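PDB 4E8H: glutathione S-transferase from Bombyx mori, which binds glutathione as a homodimer and probably conjugates it to electrophilic substrates. Local coordinates for residues 9-14 against 20-25; 108-113 against 141-146; 156-161 against 190-195. All coordinates share one frame; numbering follows the deposited sequence.

Interaction 1. Residues 9-14 against 20-25; sequences LYYLPP and AVMMTA
The ring of Tyr-11 receives the thioether of Met-22 at a slant: Met-22 SD stands 4.8 Å from the Tyr-11 ring centroid and 59° off the ring normal, an oblique Met-aromatic contact. This is the first beta-alpha step of the thioredoxin-like domain, in which strand 7-11 leads through a short loop into helix 16-27 and the chain then goes on to strand 32-36, completing a beta-alpha-beta unit. The axes of the short segments 9-11 and 20-25 approach to 10.8 Å, their directions 144° apart. Sulfur and methyl share one side of the ring: Met-22 SD is 3.7 Å from Tyr-11 CD1, and Met-22 CE is 3.8 Å from Tyr-11 CE1. A bend at the last methionine torsion (chi3 83°) brings the methyl round to follow the CD1-CE1 bond, although the side chain as a whole crosses the tyrosine at about a right angle. Leu-34 of strand 32-36 touches both residues.

Nearer the start of the strand segment, Leu-9 turns both methyls to the helix: CD1 meets Val-21 CG1 at 3.8 Å, while CD2 lies 3.9 Å from Met-22 CG and also touches Val-21 CG1. Val-21 in turn lies close to the side chain of Ser-71, a glutathione-binding residue. One turn further along the helix, Thr-24 OG1 donates to Ala-20 O at 2.8 Å, on the opposite face of that carbonyl from Thr-24 N.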
ATOM      1  N   LEU B   9      -8.599 -13.348 -14.357  1.00 12.98           N
ATOM      2  CA  LEU B   9      -8.299 -11.951 -14.073  1.00 12.39           C
ATOM      3  C   LEU B   9      -9.238 -11.029 -14.838  1.00 12.09           C
ATOM      4  O   LEU B   9      -9.238 -11.012 -16.071  1.00 12.07           O
ATOM      5  CB  LEU B   9      -6.837 -11.614 -14.399  1.00 12.26           C
ATOM      6  CG  LEU B   9      -6.342 -10.269 -13.851  1.00 12.20           C
ATOM      7  CD1 LEU B   9      -6.043 -10.363 -12.356  1.00 12.14           C
ATOM      8  CD2 LEU B   9      -5.120  -9.780 -14.616  1.00 12.10           C
ATOM      9  N   TYR B  10     -10.044 -10.278 -14.095  1.00 11.78           N
ATOM     10  CA  TYR B  10     -10.886  -9.236 -14.674  1.00 11.61           C
ATOM     11  C   TYR B  10     -10.012  -7.999 -14.849  1.00 11.53           C
ATOM     12  O   TYR B  10      -9.418  -7.516 -13.885  1.00 11.47           O
ATOM     13  CB  TYR B  10     -12.108  -8.972 -13.785  1.00 11.58           C
ATOM     14  CG  TYR B  10     -13.016 -10.179 -13.668  1.00 11.71           C
ATOM     15  CD1 TYR B  10     -14.120 -10.332 -14.506  1.00 11.74           C
ATOM     16  CD2 TYR B  10     -12.753 -11.186 -12.737  1.00 12.03           C
ATOM     17  CE1 TYR B  10     -14.948 -11.448 -14.410  1.00 12.17           C
ATOM     18  CE2 TYR B  10     -13.571 -12.307 -12.637  1.00 12.32           C
ATOM     19  CZ  TYR B  10     -14.666 -12.430 -13.474  1.00 12.53           C
ATOM     20  OH  TYR B  10     -15.475 -13.538 -13.371  1.00 13.14           O
ATOM     21  N   TYR B  11      -9.916  -7.505 -16.082  1.00 11.47           N
ATOM     22  CA  TYR B  11      -8.862  -6.556 -16.445  1.00 11.47           C
ATOM     23  C   TYR B  11      -9.214  -5.683 -17.655  1.00 11.45           C
ATOM     24  O   TYR B  11     -10.259  -5.864 -18.285  1.00 11.42           O
ATOM     25  CB  TYR B  11      -7.576  -7.342 -16.762  1.00 11.55           C
ATOM     26  CG  TYR B  11      -7.453  -7.740 -18.224  1.00 11.97           C
ATOM     27  CD1 TYR B  11      -6.358  -7.333 -18.987  1.00 12.43           C
ATOM     28  CD2 TYR B  11      -8.448  -8.497 -18.853  1.00 12.35           C
ATOM     29  CE1 TYR B  11      -6.248  -7.681 -20.337  1.00 12.80           C
ATOM     30  CE2 TYR B  11      -8.352  -8.842 -20.200  1.00 12.82           C
ATOM     31  CZ  TYR B  11      -7.248  -8.435 -20.935  1.00 13.03           C
ATOM     32  OH  TYR B  11      -7.145  -8.783 -22.264  1.00 13.55           O
ATOM     33  N   LEU B  12      -8.324  -4.741 -17.964  1.00 11.35           N
ATOM     34  CA  LEU B  12      -8.257  -4.093 -19.275  1.00 11.26           C
ATOM     35  C   LEU B  12      -6.783  -3.942 -19.648  1.00 11.00           C
ATOM     36  O   LEU B  12      -5.965  -3.631 -18.779  1.00 11.15           O
ATOM     37  CB  LEU B  12      -8.934  -2.720 -19.258  1.00 11.27           C
ATOM     38  CG  LEU B  12     -10.461  -2.647 -19.199  1.00 11.50           C
ATOM     39  CD1 LEU B  12     -10.904  -1.209 -18.971  1.00 11.49           C
ATOM     40  CD2 LEU B  12     -11.109  -3.222 -20.460  1.00 11.51           C
ATOM     41  N   PRO B  13      -6.433  -4.157 -20.932  1.00 10.67           N
ATOM     42  CA  PRO B  13      -5.013  -4.140 -21.325  1.00 10.31           C
ATOM     43  C   PRO B  13      -4.178  -2.900 -20.920  1.00  9.96           C
ATOM     44  O   PRO B  13      -3.019  -3.071 -20.535  1.00  9.87           O
ATOM     45  CB  PRO B  13      -5.065  -4.298 -22.852  1.00 10.33           C
ATOM     46  CG  PRO B  13      -6.344  -5.018 -23.103  1.00 10.50           C
ATOM     47  CD  PRO B  13      -7.310  -4.508 -22.069  1.00 10.63           C
ATOM     48  N   PRO B  14      -4.748  -1.671 -20.994  1.00  9.66           N
ATOM     49  CA  PRO B  14      -3.896  -0.520 -20.662  1.00  9.46           C
ATOM     50  C   PRO B  14      -3.757  -0.205 -19.165  1.00  9.32           C
ATOM     51  O   PRO B  14      -2.886   0.582 -18.788  1.00  9.34           O
ATOM     52  CB  PRO B  14      -4.571   0.655 -21.388  1.00  9.45           C
ATOM     53  CG  PRO B  14      -5.914   0.165 -21.844  1.00  9.53           C
ATOM     54  CD  PRO B  14      -6.105  -1.247 -21.393  1.00  9.67           C
ATOM     55  N   ALA B  20       0.834  -4.958 -14.030  1.00  7.42           N
ATOM     56  CA  ALA B  20       1.738  -5.458 -12.991  1.00  7.54           C
ATOM     57  C   ALA B  20       1.408  -6.905 -12.624  1.00  7.61           C
ATOM     58  O   ALA B  20       2.309  -7.735 -12.474  1.00  7.76           O
ATOM     59  CB  ALA B  20       1.689  -4.561 -11.758  1.00  7.48           C
ATOM     60  N   VAL B  21       0.116  -7.202 -12.489  1.00  7.63           N
ATOM     61  CA  VAL B  21      -0.339  -8.560 -12.187  1.00  7.54           C
ATOM     62  C   VAL B  21       0.008  -9.527 -13.324  1.00  7.62           C
ATOM     63  O   VAL B  21       0.537 -10.613 -13.075  1.00  7.43           O
ATOM     64  CB  VAL B  21      -1.862  -8.617 -11.882  1.00  7.57           C
ATOM     65  CG1 VAL B  21      -2.337 -10.063 -11.742  1.00  7.49           C
ATOM     66  CG2 VAL B  21      -2.189  -7.834 -10.618  1.00  7.45           C
ATOM     67  N   MET B  22      -0.276  -9.117 -14.561  1.00  7.72           N
ATOM     68  CA  MET B  22      -0.081  -9.973 -15.737  1.00  8.02           C
ATOM     69  C   MET B  22       1.379 -10.380 -15.938  1.00  7.83           C
ATOM     70  O   MET B  22       1.661 -11.529 -16.277  1.00  7.80           O
ATOM     71  CB  MET B  22      -0.635  -9.302 -17.002  1.00  8.25           C
ATOM     72  CG  MET B  22      -2.158  -9.231 -17.049  1.00  9.73           C
ATOM     73  SD  MET B  22      -2.787  -7.995 -18.206  1.00 13.33           S
ATOM     74  CE  MET B  22      -2.721  -8.902 -19.746  1.00 12.54           C
ATOM     75  N   MET B  23       2.297  -9.441 -15.721  1.00  7.85           N
ATOM     76  CA  MET B  23       3.728  -9.732 -15.808  1.00  8.04           C
ATOM     77  C   MET B  23       4.214 -10.601 -14.645  1.00  8.04           C
ATOM     78  O   MET B  23       5.097 -11.437 -14.830  1.00  8.11           O
ATOM     79  CB  MET B  23       4.557  -8.447 -15.900  1.00  8.07           C
ATOM     80  CG  MET B  23       4.501  -7.760 -17.264  1.00  8.78           C
ATOM     81  SD  MET B  23       5.693  -6.413 -17.459  1.00 11.06           S
ATOM     82  CE  MET B  23       5.087  -5.217 -16.272  1.00 10.40           C
ATOM     83  N   THR B  24       3.642 -10.405 -13.456  1.00  8.22           N
ATOM     84  CA  THR B  24       3.980 -11.245 -12.302  1.00  8.43           C
ATOM     85  C   THR B  24       3.588 -12.698 -12.565  1.00  8.71           C
ATOM     86  O   THR B  24       4.361 -13.613 -12.275  1.00  8.67           O
ATOM     87  CB  THR B  24       3.328 -10.741 -10.994  1.00  8.32           C
ATOM     88  OG1 THR B  24       3.768  -9.406 -10.730  1.00  8.38           O
ATOM     89  CG2 THR B  24       3.714 -11.628  -9.810  1.00  8.34           C
ATOM     90  N   ALA B  25       2.396 -12.898 -13.127  1.00  9.13           N
ATOM     91  CA  ALA B  25       1.906 -14.232 -13.480  1.00  9.65           C
ATOM     92  C   ALA B  25       2.767 -14.921 -14.540  1.00 10.09           C
ATOM     93  O   ALA B  25       2.967 -16.138 -14.481  1.00 10.11           O
ATOM     94  CB  ALA B  25       0.458 -14.161 -13.937  1.00  9.55           C
TER

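Interaction 2. Residues 108-113 against 141-146; sequences GTLYLR and GWLNTF
Thr-109 comes first along 108-113, pointing its methyl at the rim of Trp-142: Thr-109 CG2 lies in the plane of the indole, 3.8 Å from Trp-142 CZ3. The contact joins two helices of the all-helical C-terminal domain of the glutathione transferase fold, 93-124 and 130-146; the axes of the two short segments approach to 11.5 Å, their directions 137° apart. A wider pi-type turn occupies 108-111. The threonine methyl sits anti to the backbone N, while its hydroxyl makes a weak hydrogen bond to Gln-55 of the second subunit, whose Pro-54 also packs on Trp-142.

Next, Leu-110 faces Leu-143 at the closest approach of the two backbones. The meeting is a loose one, with Leu-110 CD2 4.4 Å from Leu-143 CD2, and Ile-165 of helix 160-174 touches both leucines.

One turn on, Arg-113 stretches out from CG to NE and presents one face of its guanidinium to the benzo end of the indole. The planes are 53° apart, so this is no parallel stack: Trp-142 CZ3 sits 3.8 Å above the guanidinium plane, toward its rim. What fixes the arginine end is polar, since its NH1 hydrogen-bonds Lys-135 O and forms a salt bridge with Glu-138, both on the partner helix. That same NH1 of Arg-113 lies 4.0 Å from Trp-142 CZ3.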
ATOM      1  N   GLY B 108       1.503   4.338  -2.281  1.00  7.72           N
ATOM      2  CA  GLY B 108       1.219   5.577  -1.562  1.00  7.71           C
ATOM      3  C   GLY B 108       1.995   6.804  -2.005  1.00  7.66           C
ATOM      4  O   GLY B 108       1.652   7.921  -1.621  1.00  7.70           O
ATOM      5  N   THR B 109       3.038   6.604  -2.809  1.00  7.51           N
ATOM      6  CA  THR B 109       3.904   7.709  -3.220  1.00  7.40           C
ATOM      7  C   THR B 109       4.028   7.827  -4.743  1.00  7.27           C
ATOM      8  O   THR B 109       3.485   8.760  -5.335  1.00  7.28           O
ATOM      9  CB  THR B 109       5.302   7.617  -2.551  1.00  7.39           C
ATOM     10  OG1 THR B 109       5.146   7.562  -1.127  1.00  7.55           O
ATOM     11  CG2 THR B 109       6.169   8.822  -2.913  1.00  7.49           C
ATOM     12  N   LEU B 110       4.730   6.878  -5.366  1.00  7.04           N
ATOM     13  CA  LEU B 110       5.049   6.959  -6.795  1.00  6.83           C
ATOM     14  C   LEU B 110       3.818   6.925  -7.695  1.00  6.62           C
ATOM     15  O   LEU B 110       3.613   7.835  -8.501  1.00  6.46           O
ATOM     16  CB  LEU B 110       6.039   5.860  -7.212  1.00  6.84           C
ATOM     17  CG  LEU B 110       6.603   5.959  -8.638  1.00  6.92           C
ATOM     18  CD1 LEU B 110       7.603   7.107  -8.764  1.00  7.26           C
ATOM     19  CD2 LEU B 110       7.245   4.648  -9.067  1.00  6.96           C
ATOM     20  N   TYR B 111       3.008   5.877  -7.560  1.00  6.47           N
ATOM     21  CA  TYR B 111       1.839   5.714  -8.416  1.00  6.41           C
ATOM     22  C   TYR B 111       0.806   6.818  -8.204  1.00  6.36           C
ATOM     23  O   TYR B 111       0.212   7.308  -9.166  1.00  6.30           O
ATOM     24  CB  TYR B 111       1.197   4.337  -8.239  1.00  6.35           C
ATOM     25  CG  TYR B 111       0.130   4.064  -9.267  1.00  6.84           C
ATOM     26  CD1 TYR B 111       0.466   3.862 -10.605  1.00  7.25           C
ATOM     27  CD2 TYR B 111      -1.217   4.026  -8.910  1.00  6.97           C
ATOM     28  CE1 TYR B 111      -0.508   3.624 -11.561  1.00  7.70           C
ATOM     29  CE2 TYR B 111      -2.203   3.782  -9.861  1.00  7.47           C
ATOM     30  CZ  TYR B 111      -1.840   3.585 -11.183  1.00  7.78           C
ATOM     31  OH  TYR B 111      -2.803   3.346 -12.133  1.00  8.24           O
ATOM     32  N   LEU B 112       0.601   7.201  -6.947  1.00  6.50           N
ATOM     33  CA  LEU B 112      -0.327   8.277  -6.604  1.00  6.62           C
ATOM     34  C   LEU B 112       0.071   9.604  -7.250  1.00  6.80           C
ATOM     35  O   LEU B 112      -0.771  10.290  -7.837  1.00  6.76           O
ATOM     36  CB  LEU B 112      -0.438   8.433  -5.083  1.00  6.62           C
ATOM     37  CG  LEU B 112      -1.235   9.622  -4.531  1.00  6.54           C
ATOM     38  CD1 LEU B 112      -2.706   9.570  -4.950  1.00  6.48           C
ATOM     39  CD2 LEU B 112      -1.109   9.685  -3.017  1.00  6.66           C
ATOM     40  N   ARG B 113       1.352   9.957  -7.135  1.00  7.07           N
ATOM     41  CA  ARG B 113       1.881  11.184  -7.737  1.00  7.39           C
ATOM     42  C   ARG B 113       1.868  11.132  -9.266  1.00  7.63           C
ATOM     43  O   ARG B 113       1.674  12.159  -9.922  1.00  7.68           O
ATOM     44  CB  ARG B 113       3.285  11.494  -7.208  1.00  7.37           C
ATOM     45  CG  ARG B 113       3.288  12.115  -5.815  1.00  7.24           C
ATOM     46  CD  ARG B 113       4.612  11.889  -5.103  1.00  7.11           C
ATOM     47  NE  ARG B 113       4.525  12.196  -3.676  1.00  7.27           N
ATOM     48  CZ  ARG B 113       5.313  13.052  -3.030  1.00  7.17           C
ATOM     49  NH1 ARG B 113       6.278  13.700  -3.671  1.00  7.24           N
ATOM     50  NH2 ARG B 113       5.144  13.251  -1.729  1.00  7.04           N
ATOM     51  N   GLY B 141      13.381  11.133  -7.682  1.00  6.80           N
ATOM     52  CA  GLY B 141      14.656  11.336  -6.989  1.00  6.60           C
ATOM     53  C   GLY B 141      14.860  10.323  -5.875  1.00  6.57           C
ATOM     54  O   GLY B 141      15.953   9.770  -5.723  1.00  6.50           O
ATOM     55  N   TRP B 142      13.799  10.082  -5.102  1.00  6.44           N
ATOM     56  CA  TRP B 142      13.807   9.043  -4.073  1.00  6.49           C
ATOM     57  C   TRP B 142      14.039   7.644  -4.651  1.00  6.43           C
ATOM     58  O   TRP B 142      14.861   6.888  -4.127  1.00  6.52           O
ATOM     59  CB  TRP B 142      12.512   9.063  -3.255  1.00  6.50           C
ATOM     60  CG  TRP B 142      12.319  10.286  -2.397  1.00  6.76           C
ATOM     61  CD1 TRP B 142      13.293  11.063  -1.831  1.00  6.65           C
ATOM     62  CD2 TRP B 142      11.067  10.848  -1.979  1.00  6.90           C
ATOM     63  NE1 TRP B 142      12.725  12.082  -1.106  1.00  7.07           N
ATOM     64  CE2 TRP B 142      11.361  11.972  -1.175  1.00  6.96           C
ATOM     65  CE3 TRP B 142       9.725  10.514  -2.212  1.00  6.96           C
ATOM     66  CZ2 TRP B 142      10.360  12.768  -0.601  1.00  7.16           C
ATOM     67  CZ3 TRP B 142       8.730  11.304  -1.640  1.00  7.11           C
ATOM     68  CH2 TRP B 142       9.056  12.418  -0.844  1.00  7.17           C
ATOM     69  N   LEU B 143      13.320   7.299  -5.721  1.00  6.31           N
ATOM     70  CA  LEU B 143      13.518   6.010  -6.393  1.00  6.19           C
ATOM     71  C   LEU B 143      14.954   5.860  -6.890  1.00  6.26           C
ATOM     72  O   LEU B 143      15.567   4.799  -6.729  1.00  6.03           O
ATOM     73  CB  LEU B 143      12.528   5.819  -7.549  1.00  6.09           C
ATOM     74  CG  LEU B 143      12.639   4.543  -8.400  1.00  5.86           C
ATOM     75  CD1 LEU B 143      12.426   3.264  -7.583  1.00  5.20           C
ATOM     76  CD2 LEU B 143      11.662   4.601  -9.561  1.00  5.88           C
ATOM     77  N   ASN B 144      15.484   6.928  -7.485  1.00  6.43           N
ATOM     78  CA  ASN B 144      16.878   6.944  -7.915  1.00  6.87           C
ATOM     79  C   ASN B 144      17.831   6.670  -6.748  1.00  7.31           C
ATOM     80  O   ASN B 144      18.810   5.937  -6.900  1.00  7.35           O
ATOM     81  CB  ASN B 144      17.235   8.267  -8.595  1.00  6.60           C
ATOM     82  CG  ASN B 144      18.547   8.190  -9.349  1.00  6.49           C
ATOM     83  OD1 ASN B 144      18.631   7.568 -10.409  1.00  6.06           O
ATOM     84  ND2 ASN B 144      19.583   8.816  -8.803  1.00  5.58           N
ATOM     85  N   THR B 145      17.528   7.253  -5.591  1.00  8.00           N
ATOM     86  CA  THR B 145      18.310   7.034  -4.373  1.00  8.76           C
ATOM     87  C   THR B 145      18.173   5.598  -3.859  1.00  9.27           C
ATOM     88  O   THR B 145      19.161   5.002  -3.425  1.00  9.36           O
ATOM     89  CB  THR B 145      17.944   8.061  -3.272  1.00  8.70           C
ATOM     90  OG1 THR B 145      18.153   9.383  -3.779  1.00  8.83           O
ATOM     91  CG2 THR B 145      18.800   7.873  -2.016  1.00  8.84           C
ATOM     92  N   PHE B 146      16.962   5.039  -3.923  1.00  9.96           N
ATOM     93  CA  PHE B 146      16.733   3.649  -3.503  1.00 10.63           C
ATOM     94  C   PHE B 146      17.631   2.697  -4.286  1.00 11.30           C
ATOM     95  O   PHE B 146      18.053   1.661  -3.769  1.00 11.34           O
ATOM     96  CB  PHE B 146      15.266   3.218  -3.684  1.00 10.45           C
ATOM     97  CG  PHE B 146      14.273   3.982  -2.834  1.00 10.16           C
ATOM     98  CD1 PHE B 146      14.683   4.771  -1.760  1.00  9.85           C
ATOM     99  CD2 PHE B 146      12.911   3.877  -3.101  1.00  9.74           C
ATOM    100  CE1 PHE B 146      13.754   5.466  -0.988  1.00  9.99           C
ATOM    101  CE2 PHE B 146      11.975   4.561  -2.332  1.00  9.84           C
ATOM    102  CZ  PHE B 146      12.397   5.358  -1.274  1.00  9.85           C
TER

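Interaction 3. Residues 156-161 against 190-195; sequences ENMTVA and ERTKKM
On a flank of helix 190-195 away from the Thr-192 and Met-195 side chains that receive Met-158, a salt bridge joins Lys-193 NZ to Glu-190 OE2 at 3.0 Å. The ammonium approaches from above the carboxylate plane, 38° out of it, and the bond spans a single turn of the helix. The contact itself is apolar and depends on one sulfur. Met-158 SD lies 3.8 Å from Met-195 CB and, more loosely, 4.2 Å from Thr-192 CG2.

Met-158 reaches the helix because its chain runs out straight through the first two torsions (chi1 -169°) and turns only at the last, which swings CE aside and leaves SD facing the helix. The Met-195 chain, folded at both chi2 and chi3, slides past it in the opposite direction. Its root carbon rather than its sulfur does the touching, and the residue sits at the exposed margin, whereas Met-158 and Thr-192 are buried. Thr-192 offers only its methyl to the sulfur; its hydroxyl bonds back to Trp-188 O within the same helix, and Phe-152 packs on the residue too.

Directly after Met-158 the chain enters helix 160-174. Thr-159 takes the N-cap position, its OG1 accepting a weak bond from Ala-161 N at 3.4 Å, while Thr-159 N is bound by the carboxylate of Asp-162. That backbone-to-aspartate bond is one half of a capping box, the helix-start motif familiar at this point of the C-terminal domain in glutathione transferases.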
ATOM      1  N   GLU B 156      19.535  -7.459  -4.404  1.00 13.82           N
ATOM      2  CA  GLU B 156      20.313  -8.109  -5.467  1.00 14.13           C
ATOM      3  C   GLU B 156      19.474  -8.780  -6.552  1.00 13.88           C
ATOM      4  O   GLU B 156      19.934  -8.943  -7.684  1.00 13.90           O
ATOM      5  CB  GLU B 156      21.304  -9.120  -4.874  1.00 14.42           C
ATOM      6  CG  GLU B 156      22.465  -8.493  -4.096  1.00 15.65           C
ATOM      7  CD  GLU B 156      23.262  -7.487  -4.916  1.00 17.37           C
ATOM      8  OE1 GLU B 156      23.663  -7.815  -6.055  1.00 18.11           O
ATOM      9  OE2 GLU B 156      23.492  -6.366  -4.416  1.00 18.27           O
ATOM     10  N   ASN B 157      18.249  -9.164  -6.206  1.00 13.56           N
ATOM     11  CA  ASN B 157      17.384  -9.891  -7.130  1.00 13.28           C
ATOM     12  C   ASN B 157      16.097  -9.132  -7.442  1.00 12.79           C
ATOM     13  O   ASN B 157      15.617  -8.355  -6.614  1.00 12.71           O
ATOM     14  CB  ASN B 157      17.062 -11.275  -6.560  1.00 13.46           C
ATOM     15  CG  ASN B 157      18.312 -12.071  -6.218  1.00 14.16           C
ATOM     16  OD1 ASN B 157      19.136 -12.362  -7.086  1.00 15.10           O
ATOM     17  ND2 ASN B 157      18.457 -12.428  -4.946  1.00 14.78           N
ATOM     18  N   MET B 158      15.550  -9.355  -8.637  1.00 12.20           N
ATOM     19  CA  MET B 158      14.272  -8.758  -9.032  1.00 11.60           C
ATOM     20  C   MET B 158      13.134  -9.297  -8.161  1.00 11.00           C
ATOM     21  O   MET B 158      13.103 -10.488  -7.836  1.00 10.93           O
ATOM     22  CB  MET B 158      13.983  -9.020 -10.516  1.00 11.81           C
ATOM     23  CG  MET B 158      12.815  -8.210 -11.086  1.00 12.37           C
ATOM     24  SD  MET B 158      12.382  -8.622 -12.791  1.00 13.79           S
ATOM     25  CE  MET B 158      11.573 -10.209 -12.576  1.00 13.61           C
ATOM     26  N   THR B 159      12.219  -8.412  -7.769  1.00 10.21           N
ATOM     27  CA  THR B 159      11.070  -8.784  -6.940  1.00  9.47           C
ATOM     28  C   THR B 159       9.771  -8.231  -7.531  1.00  9.18           C
ATOM     29  O   THR B 159       9.796  -7.531  -8.548  1.00  8.92           O
ATOM     30  CB  THR B 159      11.234  -8.299  -5.472  1.00  9.43           C
ATOM     31  OG1 THR B 159      11.335  -6.870  -5.436  1.00  9.14           O
ATOM     32  CG2 THR B 159      12.472  -8.917  -4.825  1.00  9.22           C
ATOM     33  N   VAL B 160       8.640  -8.550  -6.899  1.00  8.85           N
ATOM     34  CA  VAL B 160       7.344  -7.992  -7.306  1.00  8.64           C
ATOM     35  C   VAL B 160       7.355  -6.460  -7.271  1.00  8.46           C
ATOM     36  O   VAL B 160       6.634  -5.813  -8.035  1.00  8.50           O
ATOM     37  CB  VAL B 160       6.157  -8.543  -6.465  1.00  8.65           C
ATOM     38  CG1 VAL B 160       5.921 -10.017  -6.770  1.00  8.66           C
ATOM     39  CG2 VAL B 160       6.382  -8.324  -4.964  1.00  8.72           C
ATOM     40  N   ALA B 161       8.183  -5.895  -6.392  1.00  8.24           N
ATOM     41  CA  ALA B 161       8.340  -4.448  -6.285  1.00  8.10           C
ATOM     42  C   ALA B 161       8.876  -3.824  -7.578  1.00  8.00           C
ATOM     43  O   ALA B 161       8.363  -2.796  -8.020  1.00  8.04           O
ATOM     44  CB  ALA B 161       9.216  -4.087  -5.095  1.00  8.12           C
ATOM     45  N   GLU B 190      16.742  -0.482 -17.949  1.00  9.55           N
ATOM     46  CA  GLU B 190      17.279  -1.335 -19.013  1.00 10.23           C
ATOM     47  C   GLU B 190      17.460  -2.763 -18.509  1.00 10.31           C
ATOM     48  O   GLU B 190      17.151  -3.723 -19.215  1.00 10.35           O
ATOM     49  CB  GLU B 190      18.600  -0.780 -19.559  1.00 10.39           C
ATOM     50  CG  GLU B 190      18.489   0.592 -20.233  1.00 11.62           C
ATOM     51  CD  GLU B 190      17.483   0.626 -21.379  1.00 13.13           C
ATOM     52  OE1 GLU B 190      17.502  -0.297 -22.223  1.00 13.75           O
ATOM     53  OE2 GLU B 190      16.679   1.583 -21.437  1.00 13.67           O
ATOM     54  N   ARG B 191      17.938  -2.885 -17.272  1.00 10.52           N
ATOM     55  CA  ARG B 191      18.134  -4.169 -16.604  1.00 10.63           C
ATOM     56  C   ARG B 191      16.827  -4.955 -16.442  1.00 10.62           C
ATOM     57  O   ARG B 191      16.775  -6.146 -16.747  1.00 10.58           O
ATOM     58  CB  ARG B 191      18.782  -3.931 -15.236  1.00 10.70           C
ATOM     59  CG  ARG B 191      19.279  -5.179 -14.520  1.00 11.25           C
ATOM     60  CD  ARG B 191      19.975  -4.827 -13.203  1.00 12.09           C
ATOM     61  NE  ARG B 191      21.122  -3.936 -13.397  1.00 12.74           N
ATOM     62  CZ  ARG B 191      21.207  -2.689 -12.937  1.00 13.24           C
ATOM     63  NH1 ARG B 191      20.216  -2.156 -12.230  1.00 13.10           N
ATOM     64  NH2 ARG B 191      22.296  -1.972 -13.176  1.00 13.52           N
ATOM     65  N   THR B 192      15.781  -4.277 -15.970  1.00 10.70           N
ATOM     66  CA  THR B 192      14.504  -4.917 -15.640  1.00 10.76           C
ATOM     67  C   THR B 192      13.716  -5.303 -16.897  1.00 11.12           C
ATOM     68  O   THR B 192      13.089  -6.366 -16.937  1.00 10.92           O
ATOM     69  CB  THR B 192      13.666  -4.032 -14.681  1.00 10.72           C
ATOM     70  OG1 THR B 192      14.450  -3.719 -13.521  1.00 10.18           O
ATOM     71  CG2 THR B 192      12.383  -4.733 -14.242  1.00 10.69           C
ATOM     72  N   LYS B 193      13.763  -4.445 -17.918  1.00 11.71           N
ATOM     73  CA  LYS B 193      13.223  -4.777 -19.238  1.00 12.41           C
ATOM     74  C   LYS B 193      13.809  -6.090 -19.756  1.00 12.89           C
ATOM     75  O   LYS B 193      13.065  -6.989 -20.150  1.00 12.93           O
ATOM     76  CB  LYS B 193      13.486  -3.652 -20.244  1.00 12.38           C
ATOM     77  CG  LYS B 193      12.537  -2.466 -20.126  1.00 12.71           C
ATOM     78  CD  LYS B 193      12.686  -1.498 -21.297  1.00 13.25           C
ATOM     79  CE  LYS B 193      13.950  -0.651 -21.173  1.00 13.41           C
ATOM     80  NZ  LYS B 193      14.110   0.288 -22.321  1.00 13.40           N
ATOM     81  N   LYS B 194      15.139  -6.200 -19.730  1.00 13.52           N
ATOM     82  CA  LYS B 194      15.835  -7.414 -20.165  1.00 14.18           C
ATOM     83  C   LYS B 194      15.394  -8.644 -19.374  1.00 14.30           C
ATOM     84  O   LYS B 194      15.236  -9.730 -19.940  1.00 14.37           O
ATOM     85  CB  LYS B 194      17.355  -7.240 -20.073  1.00 14.38           C
ATOM     86  CG  LYS B 194      17.942  -6.312 -21.127  1.00 15.45           C
ATOM     87  CD  LYS B 194      19.460  -6.256 -21.032  1.00 17.02           C
ATOM     88  CE  LYS B 194      20.060  -5.373 -22.119  1.00 17.84           C
ATOM     89  NZ  LYS B 194      19.820  -3.920 -21.874  1.00 18.55           N
ATOM     90  N   MET B 195      15.190  -8.463 -18.070  1.00 14.46           N
ATOM     91  CA  MET B 195      14.684  -9.523 -17.203  1.00 14.71           C
ATOM     92  C   MET B 195      13.273  -9.963 -17.589  1.00 14.52           C
ATOM     93  O   MET B 195      12.931 -11.141 -17.472  1.00 14.45           O
ATOM     94  CB  MET B 195      14.694  -9.070 -15.739  1.00 14.89           C
ATOM     95  CG  MET B 195      16.081  -8.954 -15.121  1.00 16.09           C
ATOM     96  SD  MET B 195      16.953 -10.531 -15.029  1.00 18.40           S
ATOM     97  CE  MET B 195      16.051 -11.355 -13.719  1.00 18.12           C
TER

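In the fold
From the N terminus, interaction 1 closes first, a short loop of five residues inside the beta-alpha-beta unit of the thioredoxin-like domain. Interaction 2 follows in the C-terminal domain, closing over the 27 mostly helical residues between its segments and joining helix 93-124 to helix 130-146. Interaction 3 then closes a loop of 28 residues, bringing the start of helix 160-174 against helix 183-196. The three lie in series along the chain; none nests in or crosses another. In space interactions 1 and 3 meet across the domain boundary, where Thr-24 CG2 lies 4.1 Å from Val-160 CG1. Interaction 2 touches neither, its centre about 17 Å from that of interaction 3, and lies beside the second subunit.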